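Local structure of protein kinase (Staphylococcus aureus subsp. aureus Mu50, 3PY9) at residues Ser274-Val277 and Lys282-Ala285; Val235-Lys240 and Ile261-Arg266; Lys152-Ala157 and Phe166-Lys171. The protein is a membrane Ser/Thr kinase whose extracellular PASTA region, the part present here, probably binds muropeptides of the cell wall. All blocks are in the same frame, centred on the assembly; numbering follows the deposited sequence.

Contact 1 (Ser274-Val277 and Lys282-Ala285)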
ATOM      1  N   SER A 274      11.728  -2.435  39.733  1.00 46.24           N
ATOM      2  CA  SER A 274      10.859  -3.584  39.911  1.00 44.72           C
ATOM      3  C   SER A 274      11.420  -4.841  39.217  1.00 43.76           C
ATOM      4  O   SER A 274      12.241  -4.748  38.282  1.00 43.42           O
ATOM      5  CB  SER A 274       9.438  -3.263  39.418  1.00 44.81           C
ATOM      6  OG  SER A 274       9.396  -2.918  38.038  1.00 44.64           O
ATOM      7  N   TYR A 275      10.990  -6.009  39.699  1.00 41.82           N
ATOM      8  CA  TYR A 275      11.259  -7.268  39.010  1.00 39.80           C
ATOM      9  C   TYR A 275      10.000  -8.086  38.784  1.00 38.83           C
ATOM     10  O   TYR A 275       9.064  -8.049  39.601  1.00 39.01           O
ATOM     11  CB  TYR A 275      12.300  -8.103  39.748  1.00 39.54           C
ATOM     12  CG  TYR A 275      11.866  -8.649  41.088  1.00 38.68           C
ATOM     13  CD1 TYR A 275      12.312  -8.060  42.264  1.00 38.33           C
ATOM     14  CD2 TYR A 275      11.028  -9.777  41.186  1.00 37.17           C
ATOM     15  CE1 TYR A 275      11.936  -8.560  43.507  1.00 37.88           C
ATOM     16  CE2 TYR A 275      10.635 -10.276  42.412  1.00 36.69           C
ATOM     17  CZ  TYR A 275      11.103  -9.664  43.576  1.00 38.60           C
ATOM     18  OH  TYR A 275      10.739 -10.140  44.816  1.00 39.57           O
ATOM     19  N   ILE A 276       9.974  -8.790  37.661  1.00 37.13           N
ATOM     20  CA  ILE A 276       8.997  -9.835  37.418  1.00 35.99           C
ATOM     21  C   ILE A 276       9.767 -11.119  37.226  1.00 34.69           C
ATOM     22  O   ILE A 276      10.770 -11.135  36.524  1.00 34.35           O
ATOM     23  CB  ILE A 276       8.196  -9.629  36.110  1.00 36.16           C
ATOM     24  CG1 ILE A 276       7.745  -8.173  35.933  1.00 38.22           C
ATOM     25  CG2 ILE A 276       7.058 -10.624  36.025  1.00 34.89           C
ATOM     26  CD1 ILE A 276       6.466  -7.835  36.608  1.00 40.21           C
ATOM     27  N   VAL A 277       9.273 -12.193  37.833  1.00 33.61           N
ATOM     28  CA  VAL A 277       9.805 -13.534  37.634  1.00 31.90           C
ATOM     29  C   VAL A 277       8.691 -14.396  37.052  1.00 31.26           C
ATOM     30  O   VAL A 277       7.682 -14.635  37.719  1.00 30.82           O
ATOM     31  CB  VAL A 277      10.242 -14.185  38.961  1.00 31.44           C
ATOM     32  CG1 VAL A 277      10.743 -15.598  38.713  1.00 30.68           C
ATOM     33  CG2 VAL A 277      11.307 -13.352  39.690  1.00 31.75           C
ATOM     34  N   LYS A 282       4.440 -17.919  32.713  1.00 33.63           N
ATOM     35  CA  LYS A 282       3.473 -17.414  33.676  1.00 33.33           C
ATOM     36  C   LYS A 282       4.148 -16.656  34.794  1.00 32.90           C
ATOM     37  O   LYS A 282       5.109 -17.150  35.378  1.00 33.17           O
ATOM     38  CB  LYS A 282       2.680 -18.569  34.282  1.00 33.80           C
ATOM     39  CG  LYS A 282       1.672 -19.220  33.337  1.00 34.91           C
ATOM     40  CD  LYS A 282       0.335 -18.477  33.383  1.00 37.04           C
ATOM     41  CE  LYS A 282      -0.641 -19.010  32.343  1.00 37.86           C
ATOM     42  NZ  LYS A 282      -0.065 -18.827  30.964  1.00 38.47           N
ATOM     43  N   THR A 283       3.626 -15.475  35.110  1.00 32.19           N
ATOM     44  CA  THR A 283       4.103 -14.675  36.242  1.00 32.23           C
ATOM     45  C   THR A 283       3.918 -15.433  37.535  1.00 32.86           C
ATOM     46  O   THR A 283       2.820 -15.884  37.849  1.00 33.99           O
ATOM     47  CB  THR A 283       3.355 -13.332  36.331  1.00 32.00           C
ATOM     48  OG1 THR A 283       3.533 -12.619  35.108  1.00 31.92           O
ATOM     49  CG2 THR A 283       3.869 -12.459  37.486  1.00 31.34           C
ATOM     50  N   VAL A 284       4.997 -15.561  38.294  1.00 33.12           N
ATOM     51  CA  VAL A 284       4.960 -16.271  39.563  1.00 32.61           C
ATOM     52  C   VAL A 284       5.144 -15.283  40.728  1.00 32.96           C
ATOM     53  O   VAL A 284       4.463 -15.383  41.757  1.00 31.44           O
ATOM     54  CB  VAL A 284       6.012 -17.420  39.578  1.00 32.65           C
ATOM     55  CG1 VAL A 284       6.156 -18.026  40.962  1.00 32.88           C
ATOM     56  CG2 VAL A 284       5.617 -18.502  38.579  1.00 31.70           C
ATOM     57  N   ALA A 285       6.070 -14.333  40.546  1.00 33.74           N
ATOM     58  CA  ALA A 285       6.377 -13.328  41.548  1.00 34.74           C
ATOM     59  C   ALA A 285       6.715 -11.985  40.900  1.00 35.90           C
ATOM     60  O   ALA A 285       7.234 -11.929  39.791  1.00 35.66           O
ATOM     61  CB  ALA A 285       7.525 -13.797  42.432  1.00 34.63           C
TER

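Contact 2 (Val235-Lys240 and Ile261-Arg266)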
ATOM      1  N   VAL A 235      12.889 -20.304  33.914  1.00 33.76           N
ATOM      2  CA  VAL A 235      12.627 -19.098  34.668  1.00 34.80           C
ATOM      3  C   VAL A 235      13.188 -17.932  33.877  1.00 35.57           C
ATOM      4  O   VAL A 235      14.294 -18.012  33.348  1.00 34.97           O
ATOM      5  CB  VAL A 235      13.246 -19.164  36.081  1.00 34.50           C
ATOM      6  CG1 VAL A 235      12.907 -17.925  36.893  1.00 34.80           C
ATOM      7  CG2 VAL A 235      12.768 -20.410  36.784  1.00 33.54           C
ATOM      8  N   LYS A 236      12.397 -16.867  33.782  1.00 36.71           N
ATOM      9  CA  LYS A 236      12.841 -15.626  33.173  1.00 38.14           C
ATOM     10  C   LYS A 236      12.536 -14.487  34.128  1.00 38.95           C
ATOM     11  O   LYS A 236      11.388 -14.310  34.575  1.00 38.90           O
ATOM     12  CB  LYS A 236      12.169 -15.410  31.811  1.00 38.62           C
ATOM     13  CG  LYS A 236      12.674 -16.345  30.724  1.00 40.02           C
ATOM     14  CD  LYS A 236      12.026 -16.058  29.389  1.00 42.77           C
ATOM     15  CE  LYS A 236      12.094 -17.288  28.488  1.00 45.76           C
ATOM     16  NZ  LYS A 236      11.035 -18.285  28.868  1.00 49.27           N
ATOM     17  N   VAL A 237      13.586 -13.739  34.448  1.00 39.94           N
ATOM     18  CA  VAL A 237      13.536 -12.617  35.357  1.00 41.02           C
ATOM     19  C   VAL A 237      13.684 -11.338  34.526  1.00 42.43           C
ATOM     20  O   VAL A 237      14.648 -11.173  33.758  1.00 42.40           O
ATOM     21  CB  VAL A 237      14.660 -12.714  36.414  1.00 41.18           C
ATOM     22  CG1 VAL A 237      14.465 -11.680  37.523  1.00 40.82           C
ATOM     23  CG2 VAL A 237      14.726 -14.128  37.011  1.00 40.42           C
ATOM     24  N   TYR A 238      12.707 -10.449  34.659  1.00 43.43           N
ATOM     25  CA  TYR A 238      12.715  -9.169  33.947  1.00 44.75           C
ATOM     26  C   TYR A 238      12.834  -8.082  34.988  1.00 45.71           C
ATOM     27  O   TYR A 238      12.120  -8.103  35.988  1.00 45.79           O
ATOM     28  CB  TYR A 238      11.442  -8.966  33.114  1.00 44.12           C
ATOM     29  CG  TYR A 238      11.106 -10.106  32.183  1.00 44.28           C
ATOM     30  CD1 TYR A 238      11.410 -10.043  30.822  1.00 44.15           C
ATOM     31  CD2 TYR A 238      10.477 -11.262  32.663  1.00 44.72           C
ATOM     32  CE1 TYR A 238      11.089 -11.109  29.960  1.00 44.54           C
ATOM     33  CE2 TYR A 238      10.160 -12.324  31.823  1.00 43.03           C
ATOM     34  CZ  TYR A 238      10.464 -12.247  30.472  1.00 44.56           C
ATOM     35  OH  TYR A 238      10.129 -13.313  29.649  1.00 43.81           O
ATOM     36  N   ILE A 239      13.752  -7.152  34.752  1.00 47.31           N
ATOM     37  CA  ILE A 239      14.058  -6.079  35.702  1.00 48.71           C
ATOM     38  C   ILE A 239      13.798  -4.715  35.067  1.00 49.51           C
ATOM     39  O   ILE A 239      14.117  -4.510  33.900  1.00 50.24           O
ATOM     40  CB  ILE A 239      15.535  -6.193  36.225  1.00 48.51           C
ATOM     41  CG1 ILE A 239      15.613  -7.146  37.404  1.00 48.59           C
ATOM     42  CG2 ILE A 239      16.088  -4.877  36.696  1.00 48.52           C
ATOM     43  CD1 ILE A 239      15.785  -8.585  37.009  1.00 50.20           C
ATOM     44  N   LYS A 240      13.188  -3.810  35.830  1.00 50.71           N
ATOM     45  CA  LYS A 240      13.150  -2.377  35.490  1.00 51.75           C
ATOM     46  C   LYS A 240      13.902  -1.625  36.579  1.00 52.35           C
ATOM     47  O   LYS A 240      13.444  -1.599  37.713  1.00 52.58           O
ATOM     48  CB  LYS A 240      11.715  -1.853  35.405  1.00 51.41           C
ATOM     49  CG  LYS A 240      10.897  -2.438  34.270  1.00 52.17           C
ATOM     50  CD  LYS A 240       9.519  -1.778  34.143  1.00 52.22           C
ATOM     51  CE  LYS A 240       8.713  -2.441  33.027  1.00 53.08           C
ATOM     52  NZ  LYS A 240       7.242  -2.206  33.130  1.00 54.25           N
ATOM     53  N   ILE A 261      16.363 -17.215  44.575  1.00 46.83           N
ATOM     54  CA  ILE A 261      17.021 -16.452  43.521  1.00 48.00           C
ATOM     55  C   ILE A 261      17.228 -15.034  43.998  1.00 48.50           C
ATOM     56  O   ILE A 261      16.377 -14.476  44.668  1.00 48.35           O
ATOM     57  CB  ILE A 261      16.225 -16.537  42.182  1.00 47.97           C
ATOM     58  CG1 ILE A 261      16.942 -17.480  41.215  1.00 49.29           C
ATOM     59  CG2 ILE A 261      16.024 -15.177  41.510  1.00 48.19           C
ATOM     60  CD1 ILE A 261      16.763 -18.949  41.546  1.00 50.74           C
ATOM     61  N   ASP A 262      18.384 -14.476  43.669  1.00 49.77           N
ATOM     62  CA  ASP A 262      18.730 -13.128  44.086  1.00 50.58           C
ATOM     63  C   ASP A 262      18.669 -12.209  42.882  1.00 50.86           C
ATOM     64  O   ASP A 262      19.129 -12.559  41.800  1.00 50.53           O
ATOM     65  CB  ASP A 262      20.113 -13.108  44.735  1.00 50.76           C
ATOM     66  CG  ASP A 262      20.267 -14.170  45.805  1.00 51.35           C
ATOM     67  OD1 ASP A 262      19.368 -14.330  46.646  1.00 52.85           O
ATOM     68  OD2 ASP A 262      21.293 -14.863  45.799  1.00 53.84           O
ATOM     69  N   ILE A 263      18.068 -11.042  43.068  1.00 51.86           N
ATOM     70  CA  ILE A 263      17.890 -10.117  41.957  1.00 53.37           C
ATOM     71  C   ILE A 263      18.507  -8.752  42.272  1.00 54.47           C
ATOM     72  O   ILE A 263      17.914  -7.959  43.001  1.00 55.09           O
ATOM     73  CB  ILE A 263      16.409  -9.985  41.550  1.00 53.00           C
ATOM     74  CG1 ILE A 263      15.847 -11.345  41.122  1.00 52.63           C
ATOM     75  CG2 ILE A 263      16.279  -9.019  40.407  1.00 53.28           C
ATOM     76  CD1 ILE A 263      14.351 -11.414  41.125  1.00 51.85           C
ATOM     77  N   PRO A 264      19.725  -8.494  41.754  1.00 55.64           N
ATOM     78  CA  PRO A 264      20.354  -7.192  41.974  1.00 56.39           C
ATOM     79  C   PRO A 264      19.603  -6.060  41.256  1.00 57.21           C
ATOM     80  O   PRO A 264      19.327  -6.157  40.045  1.00 57.24           O
ATOM     81  CB  PRO A 264      21.760  -7.377  41.386  1.00 56.32           C
ATOM     82  CG  PRO A 264      21.609  -8.473  40.385  1.00 55.99           C
ATOM     83  CD  PRO A 264      20.587  -9.395  40.961  1.00 55.48           C
ATOM     84  N   LEU A 265      19.266  -5.013  42.014  1.00 57.99           N
ATOM     85  CA  LEU A 265      18.625  -3.806  41.469  1.00 58.79           C
ATOM     86  C   LEU A 265      19.414  -2.532  41.816  1.00 59.55           C
ATOM     87  O   LEU A 265      19.832  -2.339  42.968  1.00 59.66           O
ATOM     88  CB  LEU A 265      17.184  -3.679  41.977  1.00 58.51           C
ATOM     89  CG  LEU A 265      16.268  -4.906  41.934  1.00 57.91           C
ATOM     90  CD1 LEU A 265      15.076  -4.683  42.820  1.00 56.80           C
ATOM     91  CD2 LEU A 265      15.828  -5.221  40.513  1.00 58.24           C
ATOM     92  N   ARG A 266      19.613  -1.671  40.819  1.00 60.43           N
ATOM     93  CA  ARG A 266      20.245  -0.367  41.047  1.00 61.34           C
ATOM     94  C   ARG A 266      19.315   0.795  40.667  1.00 61.67           C
ATOM     95  O   ARG A 266      18.883   0.927  39.516  1.00 61.58           O
ATOM     96  CB  ARG A 266      21.618  -0.278  40.368  1.00 61.54           C
ATOM     97  CG  ARG A 266      22.642  -1.265  40.921  1.00 63.12           C
ATOM     98  CD  ARG A 266      24.079  -0.746  40.834  1.00 65.99           C
ATOM     99  NE  ARG A 266      24.914  -1.269  41.927  1.00 68.70           N
ATOM    100  CZ  ARG A 266      26.253  -1.302  41.945  1.00 69.93           C
ATOM    101  NH1 ARG A 266      26.971  -0.847  40.917  1.00 69.73           N
ATOM    102  NH2 ARG A 266      26.883  -1.806  43.006  1.00 70.44           N
TER

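Contact 3 (Lys152-Ala157 and Phe166-Lys171)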
ATOM      1  N   LYS A 152      27.998  11.442  14.800  1.00 43.48           N
ATOM      2  CA  LYS A 152      27.536  12.831  14.849  1.00 43.92           C
ATOM      3  C   LYS A 152      26.411  12.947  15.878  1.00 43.83           C
ATOM      4  O   LYS A 152      26.084  11.967  16.551  1.00 44.09           O
ATOM      5  CB  LYS A 152      27.124  13.337  13.455  1.00 44.14           C
ATOM      6  CG  LYS A 152      28.266  13.359  12.435  1.00 44.94           C
ATOM      7  CD  LYS A 152      28.883  14.752  12.260  1.00 47.03           C
ATOM      8  CE  LYS A 152      30.381  14.628  11.968  1.00 49.09           C
ATOM      9  NZ  LYS A 152      31.063  15.886  11.543  1.00 50.09           N
ATOM     10  N   SER A 153      25.832  14.133  16.020  1.00 43.87           N
ATOM     11  CA  SER A 153      24.771  14.336  17.009  1.00 44.01           C
ATOM     12  C   SER A 153      23.477  13.635  16.607  1.00 43.77           C
ATOM     13  O   SER A 153      22.987  13.807  15.477  1.00 44.14           O
ATOM     14  CB  SER A 153      24.501  15.824  17.218  1.00 44.08           C
ATOM     15  OG  SER A 153      23.177  16.020  17.683  1.00 46.04           O
ATOM     16  N   PHE A 154      22.920  12.856  17.525  1.00 42.69           N
ATOM     17  CA  PHE A 154      21.656  12.202  17.255  1.00 42.56           C
ATOM     18  C   PHE A 154      20.509  13.202  17.021  1.00 43.18           C
ATOM     19  O   PHE A 154      19.644  12.964  16.164  1.00 43.55           O
ATOM     20  CB  PHE A 154      21.297  11.204  18.345  1.00 41.31           C
ATOM     21  CG  PHE A 154      19.929  10.593  18.174  1.00 41.33           C
ATOM     22  CD1 PHE A 154      19.640   9.785  17.073  1.00 38.69           C
ATOM     23  CD2 PHE A 154      18.928  10.826  19.112  1.00 39.89           C
ATOM     24  CE1 PHE A 154      18.383   9.214  16.915  1.00 38.23           C
ATOM     25  CE2 PHE A 154      17.657  10.258  18.951  1.00 40.68           C
ATOM     26  CZ  PHE A 154      17.384   9.452  17.849  1.00 38.67           C
ATOM     27  N   SER A 155      20.512  14.310  17.765  1.00 43.31           N
ATOM     28  CA  SER A 155      19.465  15.340  17.654  1.00 43.73           C
ATOM     29  C   SER A 155      19.347  15.868  16.244  1.00 43.67           C
ATOM     30  O   SER A 155      18.244  15.969  15.697  1.00 43.98           O
ATOM     31  CB  SER A 155      19.742  16.509  18.603  1.00 43.50           C
ATOM     32  OG  SER A 155      19.334  16.169  19.904  1.00 43.76           O
ATOM     33  N   LYS A 156      20.500  16.216  15.686  1.00 43.58           N
ATOM     34  CA  LYS A 156      20.627  16.646  14.302  1.00 43.73           C
ATOM     35  C   LYS A 156      20.256  15.510  13.349  1.00 42.83           C
ATOM     36  O   LYS A 156      19.622  15.752  12.319  1.00 42.27           O
ATOM     37  CB  LYS A 156      22.065  17.131  14.024  1.00 43.95           C
ATOM     38  CG  LYS A 156      22.612  18.092  15.100  1.00 44.32           C
ATOM     39  CD  LYS A 156      23.716  19.013  14.590  1.00 45.59           C
ATOM     40  CE  LYS A 156      25.017  18.256  14.262  1.00 49.76           C
ATOM     41  NZ  LYS A 156      26.217  19.171  14.203  1.00 52.01           N
ATOM     42  N   ALA A 157      20.639  14.276  13.696  1.00 41.96           N
ATOM     43  CA  ALA A 157      20.281  13.108  12.877  1.00 41.51           C
ATOM     44  C   ALA A 157      18.770  12.935  12.828  1.00 41.39           C
ATOM     45  O   ALA A 157      18.182  12.907  11.742  1.00 41.48           O
ATOM     46  CB  ALA A 157      20.956  11.833  13.379  1.00 40.79           C
ATOM     47  N   PHE A 166      11.566  10.027   7.090  1.00 35.07           N
ATOM     48  CA  PHE A 166      11.931   8.778   7.758  1.00 34.19           C
ATOM     49  C   PHE A 166      11.337   8.688   9.139  1.00 35.09           C
ATOM     50  O   PHE A 166      11.147   9.704   9.818  1.00 35.09           O
ATOM     51  CB  PHE A 166      13.461   8.579   7.829  1.00 32.79           C
ATOM     52  CG  PHE A 166      14.121   8.419   6.469  1.00 30.06           C
ATOM     53  CD1 PHE A 166      13.822   7.333   5.661  1.00 28.05           C
ATOM     54  CD2 PHE A 166      15.021   9.367   6.004  1.00 26.82           C
ATOM     55  CE1 PHE A 166      14.388   7.202   4.390  1.00 24.46           C
ATOM     56  CE2 PHE A 166      15.622   9.243   4.747  1.00 25.74           C
ATOM     57  CZ  PHE A 166      15.307   8.153   3.945  1.00 26.55           C
ATOM     58  N   LYS A 167      11.041   7.455   9.532  1.00 36.54           N
ATOM     59  CA  LYS A 167      10.777   7.106  10.918  1.00 38.59           C
ATOM     60  C   LYS A 167      12.123   6.788  11.612  1.00 39.32           C
ATOM     61  O   LYS A 167      12.942   6.045  11.078  1.00 39.95           O
ATOM     62  CB  LYS A 167       9.801   5.925  10.981  1.00 38.73           C
ATOM     63  CG  LYS A 167       8.436   6.223  10.325  1.00 40.71           C
ATOM     64  CD  LYS A 167       7.844   4.991   9.620  1.00 42.79           C
ATOM     65  CE  LYS A 167       6.575   5.324   8.807  1.00 43.54           C
ATOM     66  NZ  LYS A 167       6.810   6.064   7.518  1.00 43.18           N
ATOM     67  N   VAL A 168      12.356   7.384  12.779  1.00 40.42           N
ATOM     68  CA  VAL A 168      13.642   7.272  13.485  1.00 40.82           C
ATOM     69  C   VAL A 168      13.445   6.546  14.806  1.00 41.33           C
ATOM     70  O   VAL A 168      12.608   6.951  15.610  1.00 41.48           O
ATOM     71  CB  VAL A 168      14.247   8.662  13.784  1.00 40.66           C
ATOM     72  CG1 VAL A 168      15.314   8.568  14.876  1.00 40.55           C
ATOM     73  CG2 VAL A 168      14.815   9.315  12.519  1.00 40.44           C
ATOM     74  N   GLU A 169      14.214   5.481  15.028  1.00 41.66           N
ATOM     75  CA  GLU A 169      14.214   4.787  16.313  1.00 42.28           C
ATOM     76  C   GLU A 169      15.592   4.809  16.949  1.00 42.43           C
ATOM     77  O   GLU A 169      16.607   4.892  16.259  1.00 42.69           O
ATOM     78  CB  GLU A 169      13.762   3.342  16.155  1.00 42.39           C
ATOM     79  CG  GLU A 169      12.308   3.183  15.773  1.00 44.38           C
ATOM     80  CD  GLU A 169      11.909   1.722  15.635  1.00 46.70           C
ATOM     81  OE1 GLU A 169      12.830   0.850  15.646  1.00 47.55           O
ATOM     82  OE2 GLU A 169      10.682   1.457  15.506  1.00 45.31           O
ATOM     83  N   SER A 170      15.624   4.730  18.273  1.00 42.78           N
ATOM     84  CA  SER A 170      16.885   4.717  18.996  1.00 43.75           C
ATOM     85  C   SER A 170      16.788   3.953  20.308  1.00 44.25           C
ATOM     86  O   SER A 170      15.762   4.002  20.989  1.00 44.35           O
ATOM     87  CB  SER A 170      17.376   6.142  19.258  1.00 43.13           C
ATOM     88  OG  SER A 170      16.584   6.742  20.268  1.00 44.87           O
ATOM     89  N   LYS A 171      17.850   3.216  20.620  1.00 45.00           N
ATOM     90  CA  LYS A 171      18.121   2.736  21.969  1.00 46.06           C
ATOM     91  C   LYS A 171      19.356   3.509  22.420  1.00 46.22           C
ATOM     92  O   LYS A 171      20.015   4.162  21.607  1.00 45.81           O
ATOM     93  CB  LYS A 171      18.452   1.232  22.007  1.00 45.89           C
ATOM     94  CG  LYS A 171      17.460   0.282  21.352  1.00 46.59           C
ATOM     95  CD  LYS A 171      18.022  -1.147  21.341  1.00 46.89           C
ATOM     96  CE  LYS A 171      17.507  -2.000  20.149  1.00 49.38           C
ATOM     97  NZ  LYS A 171      16.089  -2.532  20.251  1.00 49.94           N
TER

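Contact 1 (Ser274-Val277 and Lys282-Ala285)
The flat carbonyl of Val277 takes two N-H groups of the 282-285 strand, both lying in its plane. Val284 N comes to 2.9 Å from Val277 O, and Ala285 N reaches the same oxygen over a longer 3.3 Å; both bonds are nearly straight. Beside them, Val284 CB sits 3.7 Å from Val277 O. The carbonyl of Ala285 answers in the other direction: Val277 N stands 2.8 Å from Ala285 O, tilted 21° from that carbonyl plane, in a nearly straight bond. Val277 and Ala285 thus form an antiparallel hydrogen-bonded pair, and their side chains share one face of the sheet, CB to CB 4.4 Å. This face turns inward, where strand 217-223 covers it through Val221 and Val223. Nearer the surface the side chains of Ile276 and Thr283 meet at a slant, methyl to methyl. Ile276 CG2, anti to the backbone N, lies 4.0 Å from Thr283 CG2, in a more open setting than the Val277 side. Three backbone bonds therefore carry the join, two of them gripping one oxygen. Val284 and Ala285 both facing Val277 make a classic beta bulge, with Val284 at phi/psi -111°/-42°, in the hairpin of strands 272-279 and 282-290 of the C-terminal PASTA-like domain.

Contact 2 (Val235-Lys240 and Ile261-Arg266)
Ile239 packs against Ile263 and Leu265 with both of its branches. At CB it divides. The CG2 methyl, anti to the backbone N, meets Leu265 CD2 at 3.8 Å. The other branch sets off beside the backbone N (chi1 -85°), and its CG1 lies 3.6 Å from Ile263 CG2 and 3.7 Å from Leu265 CD2, touching both partners. At the tip, CD1 presses on Ile263 CG2 at 3.5 Å, a snug methyl-to-methyl contact below the normal carbon-carbon separation; the two isoleucine side chains lie antiparallel alongside one another. Leu265 thus offers one methyl to both branches. Two residues back along the strand, Val237 CG1 slants across Ile263 CD1 at 3.6 Å, so Ile263 gives one branch to each neighbour. Segments 235-240 and 261-265 run 21° apart, their axes 8.6 Å from each other at closest approach. They belong to different sheets: 233-241 pairs with 251-255 and 272-279, whereas 259-265 pairs with 217-223. No hydrogen bond joins 235-240 to 261-266, though Arg266 N bonds to Asp241 OD2 just beyond. All four touching side chains are buried hydrocarbons, which implies that between them the sheets meet by van der Waals and hydrophobic contact.

Contact 3 (Lys152-Ala157 and Phe166-Lys171)
Phe154 leans from the start of helix 154-162 onto Val168 and Ser170 of strand 167-173, a helix-on-sheet contact within a PASTA domain, where the helix covers a three-stranded sheet. Along the first segment, Ser153 comes first, at the N-cap. Its OG accepts a weak but almost straight bond from Lys156 N at 3.3 Å, and its carbonyl oxygen takes Ala157 N at 3.0 Å, so the side chain and main chain of one residue meet two N-H groups of the first turn. Phe154 then makes the whole cross-contact. Its CG stands anti to the backbone N (chi1 175°), which sends the ring across to the sheet, far end first. CZ lies 3.7 Å from Val168 CG1, and CE1 of the same ring is equally near that methyl; the phenylalanine and valine side chains point in opposing senses as they pass. Phe201 meets this ring edge-to-face, a T-shaped pair, and Val203 also touches it, so strand 198-204 shares in holding Phe154, while Ala157, further along the helix, rests on Phe201 and Phe149. Val168 in turn is packed by Lys158, Leu161 and Glu162, later on the same helix. Ser170 stands nearer the surface. Its approach to the ring is oblique, with CB 3.6 Å from Phe154 CZ and OG 3.7 Å from the same CZ.

How the contacts relate
Contacts 1 and 2 belong to one C-terminal domain, their centres about 9 Å apart. Strands 272-279 and 233-241 are neighbours in a sheet, joined by probable backbone hydrogen bonds such as Ile276 O to Tyr238 N at 2.8 Å. Packing joins them too: Tyr275 CD2 lies 3.7 Å from Ile263 CD1, which links contact 1 to the opposing sheet of contact 2. Contact 3 is in a separate PASTA domain, its centre about 34 Å from that of contact 1 and about 31 Å from that of contact 2. Asp99, Asp130 and Asn132, which bind a europium ion, belong to none of the three contacts.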